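Local coordinates for protein carbonic anhydrase (Porphyridium purpureum, PDB 1DDZ) that probably catalyses the reversible hydration of carbon dioxide to hydrogencarbonate and a proton, as a zinc-dependent carbonic anhydrase of the beta class, at residues V127-L140 and L176-V188. Numbering follows the deposited sequence.
With ZN (zinc ion), chain C.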
loop_
_atom_site.group_PDB
_atom_site.type_symbol
_atom_site.label_atom_id
_atom_site.label_comp_id
_atom_site.label_asym_id
_atom_site.label_seq_id
_atom_site.Cartn_x
_atom_site.Cartn_y
_atom_site.Cartn_z
ATOM N N VAL A 127 -6.977 10.284 -16.421
ATOM C CA VAL A 127 -5.642 10.113 -15.846
ATOM C C VAL A 127 -4.829 11.109 -16.660
ATOM O O VAL A 127 -4.807 11.043 -17.880
ATOM C CB VAL A 127 -5.078 8.703 -15.999
ATOM C CG1 VAL A 127 -3.693 8.664 -15.412
ATOM C CG2 VAL A 127 -5.968 7.692 -15.325
ATOM N N CYS A 128 -4.231 12.090 -15.996
ATOM C CA CYS A 128 -3.484 13.116 -16.704
ATOM C C CYS A 128 -2.033 13.171 -16.293
ATOM O O CYS A 128 -1.729 13.232 -15.107
ATOM C CB CYS A 128 -4.119 14.491 -16.471
ATOM S SG CYS A 128 -3.265 15.853 -17.228
ATOM N N GLY A 129 -1.154 13.122 -17.295
ATOM C CA GLY A 129 0.270 13.195 -17.065
ATOM C C GLY A 129 0.699 14.515 -17.655
ATOM O O GLY A 129 -0.094 15.159 -18.346
ATOM N N HIS A 130 1.953 14.902 -17.459
ATOM C CA HIS A 130 2.433 16.163 -17.990
ATOM C C HIS A 130 3.892 16.012 -18.417
ATOM O O HIS A 130 4.668 15.334 -17.762
ATOM C CB HIS A 130 2.278 17.271 -16.939
ATOM C CG HIS A 130 3.075 17.036 -15.686
ATOM N ND1 HIS A 130 4.028 17.921 -15.242
ATOM C CD2 HIS A 130 3.089 16.001 -14.809
ATOM C CE1 HIS A 130 4.598 17.441 -14.154
ATOM N NE2 HIS A 130 4.051 16.271 -13.865
ATOM N N TYR A 131 4.258 16.643 -19.528
ATOM C CA TYR A 131 5.625 16.570 -20.034
ATOM C C TYR A 131 6.564 17.210 -19.026
ATOM O O TYR A 131 6.160 18.121 -18.312
ATOM C CB TYR A 131 5.730 17.241 -21.405
ATOM C CG TYR A 131 4.933 16.518 -22.466
ATOM C CD1 TYR A 131 3.957 17.176 -23.191
ATOM C CD2 TYR A 131 5.140 15.162 -22.720
ATOM C CE1 TYR A 131 3.201 16.507 -24.139
ATOM C CE2 TYR A 131 4.386 14.475 -23.675
ATOM C CZ TYR A 131 3.421 15.156 -24.377
ATOM O OH TYR A 131 2.662 14.499 -25.320
ATOM N N GLY A 132 7.782 16.676 -18.920
ATOM C CA GLY A 132 8.749 17.197 -17.961
ATOM C C GLY A 132 8.535 16.716 -16.521
ATOM O O GLY A 132 9.245 17.135 -15.607
ATOM N N CYS A 133 7.592 15.798 -16.326
ATOM C CA CYS A 133 7.295 15.250 -15.012
ATOM C C CYS A 133 8.540 14.850 -14.219
ATOM O O CYS A 133 9.253 13.935 -14.623
ATOM C CB CYS A 133 6.384 14.038 -15.169
ATOM S SG CYS A 133 5.875 13.269 -13.627
ATOM N N GLY A 134 8.769 15.527 -13.083
ATOM C CA GLY A 134 9.899 15.227 -12.214
ATOM C C GLY A 134 9.917 13.785 -11.727
ATOM O O GLY A 134 10.982 13.204 -11.541
ATOM N N GLY A 135 8.745 13.186 -11.523
ATOM C CA GLY A 135 8.700 11.803 -11.078
ATOM C C GLY A 135 9.209 10.847 -12.150
ATOM O O GLY A 135 10.021 9.956 -11.888
ATOM N N ALA A 136 8.739 11.045 -13.377
ATOM C CA ALA A 136 9.143 10.207 -14.501
ATOM C C ALA A 136 10.624 10.401 -14.788
ATOM O O ALA A 136 11.342 9.452 -15.078
ATOM C CB ALA A 136 8.314 10.562 -15.726
ATOM N N LYS A 137 11.076 11.641 -14.664
ATOM C CA LYS A 137 12.464 12.015 -14.906
ATOM C C LYS A 137 13.414 11.371 -13.901
ATOM O O LYS A 137 14.459 10.829 -14.273
ATOM C CB LYS A 137 12.565 13.532 -14.857
ATOM C CG LYS A 137 13.837 14.109 -15.368
ATOM C CD LYS A 137 13.738 15.624 -15.378
ATOM C CE LYS A 137 15.090 16.241 -15.614
ATOM N NZ LYS A 137 15.023 17.717 -15.815
ATOM N N ALA A 138 13.018 11.379 -12.637
ATOM C CA ALA A 138 13.818 10.788 -11.574
ATOM C C ALA A 138 13.975 9.296 -11.804
ATOM O O ALA A 138 15.041 8.744 -11.558
ATOM C CB ALA A 138 13.164 11.041 -10.228
ATOM N N ALA A 139 12.924 8.656 -12.315
ATOM C CA ALA A 139 12.937 7.220 -12.585
ATOM C C ALA A 139 14.023 6.806 -13.603
ATOM O O ALA A 139 14.496 5.675 -13.591
ATOM C CB ALA A 139 11.546 6.773 -13.073
ATOM N N LEU A 140 14.363 7.709 -14.518
ATOM C CA LEU A 140 15.366 7.440 -15.551
ATOM C C LEU A 140 16.747 7.975 -15.190
ATOM O O LEU A 140 17.761 7.319 -15.419
ATOM C CB LEU A 140 14.961 8.088 -16.892
ATOM C CG LEU A 140 13.808 7.586 -17.783
ATOM C CD1 LEU A 140 13.703 8.435 -19.072
ATOM C CD2 LEU A 140 14.034 6.150 -18.156
ATOM N N LEU A 176 11.788 10.891 -22.828
ATOM C CA LEU A 176 11.061 11.216 -21.601
ATOM C C LEU A 176 9.603 11.441 -22.019
ATOM O O LEU A 176 8.688 10.883 -21.412
ATOM C CB LEU A 176 11.633 12.480 -20.944
ATOM C CG LEU A 176 11.574 12.662 -19.414
ATOM C CD1 LEU A 176 11.151 14.082 -19.073
ATOM C CD2 LEU A 176 10.668 11.667 -18.734
ATOM N N ASN A 177 9.399 12.201 -23.095
ATOM C CA ASN A 177 8.066 12.484 -23.605
ATOM C C ASN A 177 7.315 11.191 -23.825
ATOM O O ASN A 177 6.193 11.027 -23.354
ATOM C CB ASN A 177 8.115 13.252 -24.933
ATOM C CG ASN A 177 8.473 14.718 -24.759
ATOM O OD1 ASN A 177 8.016 15.382 -23.839
ATOM N ND2 ASN A 177 9.264 15.239 -25.685
ATOM N N ARG A 178 7.931 10.261 -24.542
ATOM C CA ARG A 178 7.281 8.992 -24.810
ATOM C C ARG A 178 7.020 8.144 -23.542
ATOM O O ARG A 178 5.983 7.491 -23.456
ATOM C CB ARG A 178 8.050 8.197 -25.872
ATOM C CG ARG A 178 7.469 6.819 -26.130
ATOM C CD ARG A 178 6.651 6.712 -27.390
ATOM N NE ARG A 178 5.728 7.816 -27.657
ATOM C CZ ARG A 178 5.266 8.086 -28.877
ATOM N NH1 ARG A 178 5.640 7.326 -29.897
ATOM N NH2 ARG A 178 4.508 9.151 -29.098
ATOM N N LEU A 179 7.942 8.141 -22.570
ATOM C CA LEU A 179 7.739 7.389 -21.307
ATOM C C LEU A 179 6.501 7.983 -20.577
ATOM O O LEU A 179 5.666 7.257 -20.077
ATOM C CB LEU A 179 8.938 7.560 -20.359
ATOM C CG LEU A 179 9.451 6.483 -19.398
ATOM C CD1 LEU A 179 9.983 7.131 -18.169
ATOM C CD2 LEU A 179 8.438 5.439 -19.041
ATOM N N ILE A 180 6.421 9.310 -20.523
ATOM C CA ILE A 180 5.329 10.004 -19.872
ATOM C C ILE A 180 4.011 9.623 -20.523
ATOM O O ILE A 180 3.063 9.261 -19.838
ATOM C CB ILE A 180 5.590 11.516 -19.858
ATOM C CG1 ILE A 180 6.709 11.797 -18.850
ATOM C CG2 ILE A 180 4.296 12.311 -19.506
ATOM C CD1 ILE A 180 7.282 13.207 -18.910
ATOM N N GLU A 181 3.983 9.577 -21.849
ATOM C CA GLU A 181 2.769 9.190 -22.580
ATOM C C GLU A 181 2.409 7.720 -22.344
ATOM O O GLU A 181 1.246 7.361 -22.163
ATOM C CB GLU A 181 2.955 9.453 -24.073
ATOM C CG GLU A 181 3.158 10.914 -24.382
ATOM C CD GLU A 181 3.780 11.163 -25.747
ATOM O OE1 GLU A 181 4.255 10.203 -26.381
ATOM O OE2 GLU A 181 3.827 12.334 -26.178
ATOM N N LEU A 182 3.413 6.860 -22.354
ATOM C CA LEU A 182 3.189 5.445 -22.118
ATOM C C LEU A 182 2.781 5.244 -20.648
ATOM O O LEU A 182 1.981 4.351 -20.335
ATOM C CB LEU A 182 4.463 4.647 -22.448
ATOM C CG LEU A 182 4.726 4.489 -23.953
ATOM C CD1 LEU A 182 6.139 3.942 -24.216
ATOM C CD2 LEU A 182 3.662 3.573 -24.561
ATOM N N ASN A 183 3.338 6.053 -19.746
ATOM C CA ASN A 183 2.978 5.953 -18.330
ATOM C C ASN A 183 1.460 6.223 -18.188
ATOM O O ASN A 183 0.729 5.417 -17.624
ATOM C CB ASN A 183 3.793 6.942 -17.481
ATOM C CG ASN A 183 3.516 6.795 -15.972
ATOM O OD1 ASN A 183 3.544 5.691 -15.437
ATOM N ND2 ASN A 183 3.218 7.901 -15.307
ATOM N N VAL A 184 0.975 7.311 -18.771
ATOM C CA VAL A 184 -0.451 7.627 -18.706
ATOM C C VAL A 184 -1.269 6.454 -19.244
ATOM O O VAL A 184 -2.206 6.002 -18.581
ATOM C CB VAL A 184 -0.807 8.911 -19.516
ATOM C CG1 VAL A 184 -2.309 9.106 -19.564
ATOM C CG2 VAL A 184 -0.176 10.116 -18.905
ATOM N N LEU A 185 -0.880 5.913 -20.403
ATOM C CA LEU A 185 -1.614 4.787 -21.012
ATOM C C LEU A 185 -1.651 3.567 -20.113
ATOM O O LEU A 185 -2.654 2.860 -20.034
ATOM C CB LEU A 185 -1.007 4.373 -22.355
ATOM C CG LEU A 185 -1.847 4.532 -23.624
ATOM C CD1 LEU A 185 -1.199 3.738 -24.745
ATOM C CD2 LEU A 185 -3.267 4.052 -23.398
ATOM N N GLU A 186 -0.536 3.297 -19.462
ATOM C CA GLU A 186 -0.467 2.168 -18.540
ATOM C C GLU A 186 -1.388 2.408 -17.310
ATOM O O GLU A 186 -2.089 1.516 -16.855
ATOM C CB GLU A 186 0.994 1.970 -18.123
ATOM C CG GLU A 186 1.440 0.513 -18.063
ATOM C CD GLU A 186 1.148 -0.279 -19.354
ATOM O OE1 GLU A 186 0.239 -1.137 -19.282
ATOM O OE2 GLU A 186 1.824 -0.061 -20.407
ATOM N N GLN A 187 -1.419 3.632 -16.797
ATOM C CA GLN A 187 -2.286 3.938 -15.662
ATOM C C GLN A 187 -3.768 3.805 -16.086
ATOM O O GLN A 187 -4.574 3.250 -15.351
ATOM C CB GLN A 187 -1.966 5.325 -15.073
ATOM C CG GLN A 187 -0.488 5.548 -14.664
ATOM C CD GLN A 187 0.170 4.329 -14.024
ATOM O OE1 GLN A 187 -0.364 3.738 -13.100
ATOM N NE2 GLN A 187 1.320 3.925 -14.552
ATOM N N VAL A 188 -4.114 4.251 -17.289
ATOM C CA VAL A 188 -5.481 4.111 -17.789
ATOM C C VAL A 188 -5.832 2.632 -17.789
ATOM O O VAL A 188 -6.919 2.231 -17.366
ATOM C CB VAL A 188 -5.617 4.685 -19.204
ATOM C CG1 VAL A 188 -6.930 4.224 -19.858
ATOM C CG2 VAL A 188 -5.589 6.194 -19.127
HETATM ZN ZN ZN C . 5.159 15.186 -12.531
HETATM O O HOH W 1 8.998 15.139 -21.198
#
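I180 packs against the turn H130-C133, which carries two zinc ligands of this beta-class carbonic anhydrase. The turn follows strand 124-130 of the mixed beta-sheet in this alpha/beta fold, and helix 172-193 packs on that strand. Strand 127-130 and helix 176-188 run nearly antiparallel, at 168°.

The tight part is built by apolar side chains, partly against the backbone. CD1 of I180 sits 3.5 Å from G132 N and also touches C133 CB. CG1 meets A136 CB at 3.7 Å. With CG2 anti to the backbone N, I180 places that methyl 3.5 Å from H130 O. Along the strand, V184 CG2 packs 3.5 Å from G129 N, where glycine lets the helix come close. V188 CG2 touches V127 CB. L140 and L179 meet tip to tip.

The solvent side lies at G132, with Y131 and N177 partly exposed. It is looser and more polar. One water accepts from G132 N and donates to N177 OD1, 2.8 Å away. N177 OD1 comes 3.1 Å from Y131 CD2, the amide and ring planes 85° apart.

H130 NE2 and C133 SG bind zinc; C74 and D76 complete the site. C133 also N-caps helix 134-141 through a weak bond from A136 N. R178 holds E181 OE1 side-on with NE and NH2. The other oxygen, E181 OE2, also accepts from G284 N, and its anti lone pair takes the Y131 OH hydrogen bond at 2.6 Å.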